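Side-chain contacts in tryparedoxin II (Crithidia fasciculata, PDB 1I5G), which probably passes reducing equivalents from trypanothione to peroxidases as a thioredoxin-like oxidoreductase, and is seen here with glutathionylspermidine bound: residues V113-E116 and N121-T124; S1-F6 and K29-Y34; T47-D52 and M130-P135. The protein carries 1 engineered substitution. All blocks are in the same frame, centred on the assembly; numbering follows the deposited sequence.

Interaction 1 of 3, residues V113-E116 and N121-T124; sequences VGVE and NIIT
In V113 a first torsion of 176° turns CG1 away from its own backbone N, and in I122 a chi1 of -64° puts CG1 anti to the carbonyl carbon, which leaves CG2 anti to N; V113 CG1 and I122 CG2 meet at 4.1 Å where the side chains cross obliquely. V115 shares a face of the sheet with I122 and touches it through CG2, 4.2 Å from I122 CG1. Its other methyl, CG1, leans on the N121 carbonyl, 3.3 Å from N121 O. F104 covers V113, V115 and I122 from outside the pair. T124 points to the other face, where its CG2 packs over the G114 backbone, 3.7 Å from G114 N, with no side chain on G114 in between. The threonine OG1 turns elsewhere and bonds W142 O. The backbone joins around G114: its N gives a bond to T124 O of 2.9 Å. Its O is gripped twice, by I123 N at 2.8 Å and by T124 N at 3.2 Å, both donors coming from the same face of the carbonyl plane. Further along, E116 N reaches N121 O at 2.9 Å, and I123 CG1 packs beside the E116 CB. The S119 hydroxyl, in the connecting turn, is hydrogen-bonded to both E116 OE1 and N121 N. With I123 and T124 both set opposite G114, this is a classic beta bulge, placed in the hairpin that ends the sheet of the thioredoxin-like fold at strand 122-124.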
loop_
_atom_site.group_PDB
_atom_site.type_symbol
_atom_site.label_atom_id
_atom_site.label_comp_id
_atom_site.label_asym_id
_atom_site.label_seq_id
_atom_site.Cartn_x
_atom_site.Cartn_y
_atom_site.Cartn_z
ATOM N N VAL A 113 5.136 2.912 2.598
ATOM C CA VAL A 113 6.284 3.313 1.781
ATOM C C VAL A 113 5.797 3.804 0.430
ATOM O O VAL A 113 5.128 3.072 -0.315
ATOM C CB VAL A 113 7.254 2.139 1.587
ATOM C CG1 VAL A 113 8.404 2.511 0.669
ATOM C CG2 VAL A 113 7.780 1.690 2.968
ATOM N N GLY A 114 6.113 5.036 0.078
ATOM C CA GLY A 114 5.724 5.620 -1.181
ATOM C C GLY A 114 6.823 5.537 -2.196
ATOM O O GLY A 114 8.016 5.838 -1.933
ATOM N N VAL A 115 6.434 5.131 -3.392
ATOM C CA VAL A 115 7.309 4.946 -4.537
ATOM C C VAL A 115 6.770 5.649 -5.770
ATOM O O VAL A 115 5.560 5.706 -5.978
ATOM C CB VAL A 115 7.423 3.452 -4.821
ATOM C CG1 VAL A 115 8.298 3.184 -5.982
ATOM C CG2 VAL A 115 7.873 2.669 -3.578
ATOM N N GLU A 116 7.624 6.229 -6.603
ATOM C CA GLU A 116 7.205 6.804 -7.874
ATOM C C GLU A 116 7.027 5.643 -8.852
ATOM O O GLU A 116 7.956 4.892 -9.146
ATOM C CB GLU A 116 8.280 7.766 -8.404
ATOM C CG GLU A 116 7.910 8.460 -9.704
ATOM C CD GLU A 116 8.988 9.256 -10.393
ATOM O OE1 GLU A 116 10.168 9.128 -10.066
ATOM O OE2 GLU A 116 8.597 10.012 -11.305
ATOM N N ASN A 121 11.488 4.578 -8.033
ATOM C CA ASN A 121 12.298 5.145 -6.965
ATOM C C ASN A 121 11.482 5.279 -5.690
ATOM O O ASN A 121 10.337 5.793 -5.679
ATOM C CB ASN A 121 12.858 6.513 -7.308
ATOM C CG ASN A 121 13.957 6.485 -8.339
ATOM O OD1 ASN A 121 14.131 5.508 -9.052
ATOM N ND2 ASN A 121 14.698 7.600 -8.382
ATOM N N ILE A 122 12.011 4.828 -4.564
ATOM C CA ILE A 122 11.397 5.071 -3.273
ATOM C C ILE A 122 11.436 6.557 -2.984
ATOM O O ILE A 122 12.498 7.198 -3.084
ATOM C CB ILE A 122 12.109 4.270 -2.165
ATOM C CG1 ILE A 122 11.950 2.767 -2.410
ATOM C CG2 ILE A 122 11.574 4.707 -0.807
ATOM C CD1 ILE A 122 13.019 1.933 -1.678
ATOM N N ILE A 123 10.327 7.183 -2.615
ATOM C CA ILE A 123 10.236 8.601 -2.315
ATOM C C ILE A 123 10.170 8.837 -0.808
ATOM O O ILE A 123 10.793 9.747 -0.269
ATOM C CB ILE A 123 8.937 9.138 -2.944
ATOM C CG1 ILE A 123 8.973 9.057 -4.480
ATOM C CG2 ILE A 123 8.674 10.580 -2.495
ATOM C CD1 ILE A 123 10.211 9.629 -5.077
ATOM N N THR A 124 9.415 8.015 -0.098
ATOM C CA THR A 124 9.187 8.210 1.337
ATOM C C THR A 124 9.056 6.922 2.060
ATOM O O THR A 124 8.378 6.007 1.604
ATOM C CB THR A 124 7.996 9.160 1.561
ATOM O OG1 THR A 124 7.837 9.457 2.954
ATOM C CG2 THR A 124 6.704 8.550 1.067
#

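Interaction 2 of 3, residues S1-F6 and K29-Y34; sequences SGLKKF and KTVFFY
L3 and F6 of the N-terminal segment come down on V31 and F33, three apolar contacts and no hydrogen bond between the segments. The tighter part belongs to L3. With chi1 at -62° its CG stands opposite the carbonyl carbon, and the fork beyond it spreads over two strand residues: CD1 reaches V31 CG2 at 3.9 Å, while CD2 comes to the edge of the F33 ring, near its plane, 4.4 Å from F33 CZ. Both V31 and F33 project from strand 30-36 toward L3, and all three are buried. F6 contributes less, burying about half as much surface as L3 and touching through CB alone, which meets the same ring atom at an oblique angle, 4.4 Å from F33 CZ. F6 itself is partly exposed, and one face of its ring is covered from within the segment by the aliphatic part of K5, whose CG sits over the centre, 4.0 Å above the plane.

On the solvent side lie S1, K4 and K5, all exposed and without contact with the strand segment. What shapes the backbone there is a type I beta turn from L3 to F6, closed by a bond of 2.8 Å from F6 N to L3 O. This turn brings L3 and F6 to the strand together, while K4 and K5, between them, do not touch it.

The contact is held among several elements. L3 also packs on L26 and on A117, and both L3 and F33 rest on V115 of strand 111-116. F33 reaches I68 of strand 63-69 as well. The F6 and F33 rings both meet the ring of F104, and both touch L100 of helix 94-103, so the N-terminal segment lies over the sheet beside that helix.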
loop_
_atom_site.group_PDB
_atom_site.type_symbol
_atom_site.label_atom_id
_atom_site.label_comp_id
_atom_site.label_asym_id
_atom_site.label_seq_id
_atom_site.Cartn_x
_atom_site.Cartn_y
_atom_site.Cartn_z
ATOM N N SER A 1 6.707 0.016 -16.928
ATOM C CA SER A 1 6.438 0.368 -15.505
ATOM C C SER A 1 7.638 0.010 -14.627
ATOM O O SER A 1 7.708 -1.130 -14.188
ATOM C CB SER A 1 5.284 -0.482 -14.943
ATOM O OG SER A 1 4.989 -0.281 -13.558
ATOM N N GLY A 2 8.696 0.771 -14.365
ATOM C CA GLY A 2 8.962 1.383 -13.079
ATOM C C GLY A 2 8.642 0.474 -11.918
ATOM O O GLY A 2 9.536 0.180 -11.140
ATOM N N LEU A 3 7.397 0.030 -11.775
ATOM C CA LEU A 3 7.091 -0.843 -10.644
ATOM C C LEU A 3 7.249 -2.324 -10.898
ATOM O O LEU A 3 7.145 -3.114 -9.965
ATOM C CB LEU A 3 5.665 -0.659 -10.130
ATOM C CG LEU A 3 5.372 0.736 -9.595
ATOM C CD1 LEU A 3 3.886 0.800 -9.380
ATOM C CD2 LEU A 3 6.150 1.029 -8.344
ATOM N N LYS A 4 7.492 -2.682 -12.152
ATOM C CA LYS A 4 7.586 -4.076 -12.546
ATOM C C LYS A 4 8.663 -4.844 -11.829
ATOM O O LYS A 4 8.515 -6.059 -11.868
ATOM C CB LYS A 4 7.757 -4.269 -14.052
ATOM C CG LYS A 4 6.488 -4.837 -14.670
ATOM C CD LYS A 4 6.405 -6.334 -14.428
ATOM C CE LYS A 4 5.462 -7.108 -15.355
ATOM N NZ LYS A 4 5.250 -8.505 -14.855
ATOM N N LYS A 5 9.690 -4.251 -11.218
ATOM C CA LYS A 5 10.749 -4.867 -10.409
ATOM C C LYS A 5 10.233 -5.184 -8.994
ATOM O O LYS A 5 10.962 -5.862 -8.279
ATOM C CB LYS A 5 12.027 -3.996 -10.297
ATOM C CG LYS A 5 11.909 -2.642 -9.560
ATOM C CD LYS A 5 13.214 -1.851 -9.437
ATOM C CE LYS A 5 13.160 -0.488 -8.717
ATOM N NZ LYS A 5 14.525 0.071 -8.460
ATOM N N PHE A 6 9.051 -4.677 -8.641
ATOM C CA PHE A 6 8.381 -4.898 -7.353
ATOM C C PHE A 6 7.220 -5.915 -7.420
ATOM O O PHE A 6 6.640 -6.260 -6.380
ATOM C CB PHE A 6 7.897 -3.559 -6.778
ATOM C CG PHE A 6 8.984 -2.577 -6.459
ATOM C CD1 PHE A 6 10.092 -2.931 -5.718
ATOM C CD2 PHE A 6 8.911 -1.274 -6.919
ATOM C CE1 PHE A 6 11.116 -2.037 -5.411
ATOM C CE2 PHE A 6 9.924 -0.367 -6.625
ATOM C CZ PHE A 6 11.022 -0.740 -5.878
ATOM N N LYS A 29 1.680 7.882 -11.094
ATOM C CA LYS A 29 1.241 8.057 -9.704
ATOM C C LYS A 29 2.378 7.843 -8.729
ATOM O O LYS A 29 3.431 7.283 -9.065
ATOM C CB LYS A 29 0.106 7.087 -9.369
ATOM C CG LYS A 29 -1.129 7.207 -10.267
ATOM C CD LYS A 29 -2.381 6.477 -9.757
ATOM C CE LYS A 29 -3.659 6.920 -10.541
ATOM N NZ LYS A 29 -4.919 6.487 -9.879
ATOM N N THR A 30 2.140 8.304 -7.508
ATOM C CA THR A 30 2.898 7.778 -6.365
ATOM C C THR A 30 2.117 6.584 -5.831
ATOM O O THR A 30 0.882 6.682 -5.713
ATOM C CB THR A 30 3.001 8.834 -5.260
ATOM O OG1 THR A 30 3.665 9.994 -5.781
ATOM C CG2 THR A 30 3.857 8.302 -4.128
ATOM N N VAL A 31 2.762 5.470 -5.525
ATOM C CA VAL A 31 2.109 4.256 -5.052
ATOM C C VAL A 31 2.649 3.991 -3.648
ATOM O O VAL A 31 3.865 3.866 -3.453
ATOM C CB VAL A 31 2.356 3.064 -5.984
ATOM C CG1 VAL A 31 1.686 1.830 -5.370
ATOM C CG2 VAL A 31 1.807 3.362 -7.384
ATOM N N PHE A 32 1.719 3.915 -2.710
ATOM C CA PHE A 32 2.064 3.618 -1.315
ATOM C C PHE A 32 1.795 2.169 -0.985
ATOM O O PHE A 32 0.658 1.701 -1.031
ATOM C CB PHE A 32 1.294 4.519 -0.331
ATOM C CG PHE A 32 1.713 5.950 -0.400
ATOM C CD1 PHE A 32 1.089 6.805 -1.288
ATOM C CD2 PHE A 32 2.752 6.473 0.379
ATOM C CE1 PHE A 32 1.454 8.135 -1.387
ATOM C CE2 PHE A 32 3.146 7.780 0.308
ATOM C CZ PHE A 32 2.500 8.622 -0.584
ATOM N N PHE A 33 2.850 1.470 -0.600
ATOM C CA PHE A 33 2.804 0.076 -0.208
ATOM C C PHE A 33 2.542 0.079 1.279
ATOM O O PHE A 33 3.322 0.570 2.092
ATOM C CB PHE A 33 4.123 -0.576 -0.551
ATOM C CG PHE A 33 4.367 -0.768 -2.016
ATOM C CD1 PHE A 33 4.899 0.260 -2.762
ATOM C CD2 PHE A 33 4.066 -1.965 -2.636
ATOM C CE1 PHE A 33 5.119 0.078 -4.105
ATOM C CE2 PHE A 33 4.292 -2.149 -4.004
ATOM C CZ PHE A 33 4.825 -1.104 -4.718
ATOM N N TYR A 34 1.397 -0.467 1.667
ATOM C CA TYR A 34 0.912 -0.426 3.038
ATOM C C TYR A 34 1.023 -1.808 3.655
ATOM O O TYR A 34 0.268 -2.735 3.372
ATOM C CB TYR A 34 -0.571 0.029 3.074
ATOM C CG TYR A 34 -1.220 0.045 4.450
ATOM C CD1 TYR A 34 -0.469 0.383 5.555
ATOM C CD2 TYR A 34 -2.557 -0.284 4.661
ATOM C CE1 TYR A 34 -0.998 0.410 6.794
ATOM C CE2 TYR A 34 -3.088 -0.260 5.914
ATOM C CZ TYR A 34 -2.315 0.090 7.003
ATOM O OH TYR A 34 -2.812 0.100 8.302
#

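Interaction 3 of 3, residues T47-D52 and M130-P135; sequences TPQLID and MVVKDP
V131 is the first residue of 130-135 to touch helix 41-57, and it does so with both methyls. CG1, set trans to the backbone N by a chi1 of 159°, lies 4.1 Å from the backbone oxygen Q49 O. CG2 meets L50 CD1 at 4.2 Å, the two side chains running at about a right angle. L50 starts off pointing past the other helix, and it is the end of its chain that comes nearer. F46 and F53 of helix 41-57, together with W142, enclose V131 further, and V131 and L50 are buried. V132 follows on the exposed side: its CG2 rests against the Q49 amide, equally near OE1 and NE2 at 4.0 Å from each, a plain van der Waals touch. Beyond K133 the helix ends. D134 leaves helical backbone angles while its N still bonds M130 O at 2.8 Å, and its carboxylate takes bonds from K138 N, D139 N and W142 NE1. Last, P135 O is held by H57 NE2, tying the exit from the helix back to helix 41-57. The contact joins helix 41-57, begun just after C40 of the glutathionylspermidine pocket, to helix 127-133, consistent with the helix pair on one side of thioredoxin-fold sheets.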
loop_
_atom_site.group_PDB
_atom_site.type_symbol
_atom_site.label_atom_id
_atom_site.label_comp_id
_atom_site.label_asym_id
_atom_site.label_seq_id
_atom_site.Cartn_x
_atom_site.Cartn_y
_atom_site.Cartn_z
ATOM N N THR A 47 -5.268 2.005 10.030
ATOM C CA THR A 47 -6.049 1.846 8.806
ATOM C C THR A 47 -7.156 2.892 8.594
ATOM O O THR A 47 -7.249 3.478 7.517
ATOM C CB THR A 47 -6.563 0.399 8.711
ATOM O OG1 THR A 47 -5.423 -0.441 8.407
ATOM C CG2 THR A 47 -7.584 0.207 7.576
ATOM N N PRO A 48 -8.041 3.141 9.556
ATOM C CA PRO A 48 -9.076 4.159 9.345
ATOM C C PRO A 48 -8.551 5.564 9.065
ATOM O O PRO A 48 -9.175 6.286 8.286
ATOM C CB PRO A 48 -9.891 4.119 10.654
ATOM C CG PRO A 48 -9.112 3.316 11.626
ATOM C CD PRO A 48 -8.147 2.476 10.866
ATOM N N GLN A 49 -7.437 5.938 9.685
ATOM C CA GLN A 49 -6.790 7.212 9.434
ATOM C C GLN A 49 -6.321 7.249 7.995
ATOM O O GLN A 49 -6.412 8.294 7.345
ATOM C CB GLN A 49 -5.564 7.446 10.302
ATOM C CG GLN A 49 -5.941 7.541 11.796
ATOM C CD GLN A 49 -4.710 7.384 12.674
ATOM O OE1 GLN A 49 -3.968 6.426 12.490
ATOM N NE2 GLN A 49 -4.457 8.289 13.617
ATOM N N LEU A 50 -5.797 6.149 7.464
ATOM C CA LEU A 50 -5.342 6.054 6.086
ATOM C C LEU A 50 -6.551 6.051 5.144
ATOM O O LEU A 50 -6.495 6.655 4.082
ATOM C CB LEU A 50 -4.418 4.867 5.906
ATOM C CG LEU A 50 -3.835 4.729 4.493
ATOM C CD1 LEU A 50 -3.062 5.959 4.052
ATOM C CD2 LEU A 50 -2.985 3.463 4.424
ATOM N N ILE A 51 -7.644 5.407 5.535
ATOM C CA ILE A 51 -8.860 5.508 4.738
ATOM C C ILE A 51 -9.351 6.948 4.562
ATOM O O ILE A 51 -9.659 7.378 3.458
ATOM C CB ILE A 51 -9.959 4.581 5.306
ATOM C CG1 ILE A 51 -9.559 3.103 5.169
ATOM C CG2 ILE A 51 -11.328 4.840 4.677
ATOM C CD1 ILE A 51 -10.499 2.122 5.848
ATOM N N ASP A 52 -9.409 7.704 5.643
ATOM C CA ASP A 52 -9.871 9.087 5.557
ATOM C C ASP A 52 -8.913 9.855 4.659
ATOM O O ASP A 52 -9.290 10.684 3.812
ATOM C CB ASP A 52 -9.964 9.736 6.944
ATOM C CG ASP A 52 -11.101 9.191 7.820
ATOM O OD1 ASP A 52 -12.012 8.515 7.291
ATOM O OD2 ASP A 52 -11.059 9.469 9.039
ATOM N N MET A 130 3.540 10.510 8.700
ATOM C CA MET A 130 3.079 11.760 8.095
ATOM C C MET A 130 1.613 11.791 7.738
ATOM O O MET A 130 1.019 12.859 7.736
ATOM C CB MET A 130 3.979 12.165 6.941
ATOM C CG MET A 130 5.363 12.502 7.430
ATOM S SD MET A 130 5.546 13.618 8.855
ATOM C CE MET A 130 4.782 15.033 8.187
ATOM N N VAL A 131 0.960 10.674 7.466
ATOM C CA VAL A 131 -0.472 10.710 7.342
ATOM C C VAL A 131 -1.079 11.182 8.659
ATOM O O VAL A 131 -2.057 11.921 8.670
ATOM C CB VAL A 131 -0.987 9.304 6.977
ATOM C CG1 VAL A 131 -2.423 9.069 7.286
ATOM C CG2 VAL A 131 -0.704 9.105 5.477
ATOM N N VAL A 132 -0.551 10.781 9.806
ATOM C CA VAL A 132 -1.077 11.219 11.097
ATOM C C VAL A 132 -0.731 12.676 11.368
ATOM O O VAL A 132 -1.601 13.391 11.833
ATOM C CB VAL A 132 -0.511 10.333 12.217
ATOM C CG1 VAL A 132 -1.070 10.772 13.570
ATOM C CG2 VAL A 132 -0.841 8.834 12.072
ATOM N N LYS A 133 0.496 13.092 11.069
ATOM C CA LYS A 133 0.950 14.453 11.366
ATOM C C LYS A 133 0.509 15.492 10.346
ATOM O O LYS A 133 0.474 16.692 10.649
ATOM C CB LYS A 133 2.445 14.507 11.539
ATOM C CG LYS A 133 2.952 13.696 12.736
ATOM C CD LYS A 133 4.415 13.823 12.938
ATOM C CE LYS A 133 4.905 15.188 13.406
ATOM N NZ LYS A 133 6.295 15.119 13.886
ATOM N N ASP A 134 0.176 15.092 9.138
ATOM C CA ASP A 134 -0.182 15.998 8.041
ATOM C C ASP A 134 -1.453 15.494 7.372
ATOM O O ASP A 134 -1.486 15.169 6.167
ATOM C CB ASP A 134 0.984 16.074 7.052
ATOM C CG ASP A 134 0.762 17.086 5.940
ATOM O OD1 ASP A 134 -0.039 18.045 6.124
ATOM O OD2 ASP A 134 1.420 16.912 4.892
ATOM N N PRO A 135 -2.557 15.434 8.109
ATOM C CA PRO A 135 -3.790 14.867 7.571
ATOM C C PRO A 135 -4.396 15.632 6.373
ATOM O O PRO A 135 -5.173 15.067 5.614
ATOM C CB PRO A 135 -4.742 14.880 8.779
ATOM C CG PRO A 135 -4.211 15.955 9.630
ATOM C CD PRO A 135 -2.744 15.896 9.508
#

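Interactions 1 and 2 share neighbouring strands of one sheet: V113 O and F33 N are 2.8 Å apart, V115 O and V31 N likewise, both probable hydrogen bonds. Interaction 2 also reaches interaction 3 through Y34, whose OH lies 2.7 Å from T47 OG1, although their centres are about 20 Å apart, on opposite sides of the chain's centre. Interactions 1 and 3 do not touch, with nearest atoms about 6 Å apart, yet strand 122-124 leads directly into helix 127-133. The bound glutathionylspermidine lies about 9 Å from the V132 side chain and about 12 Å from that of V113; its pocket includes W39, C40 and R128.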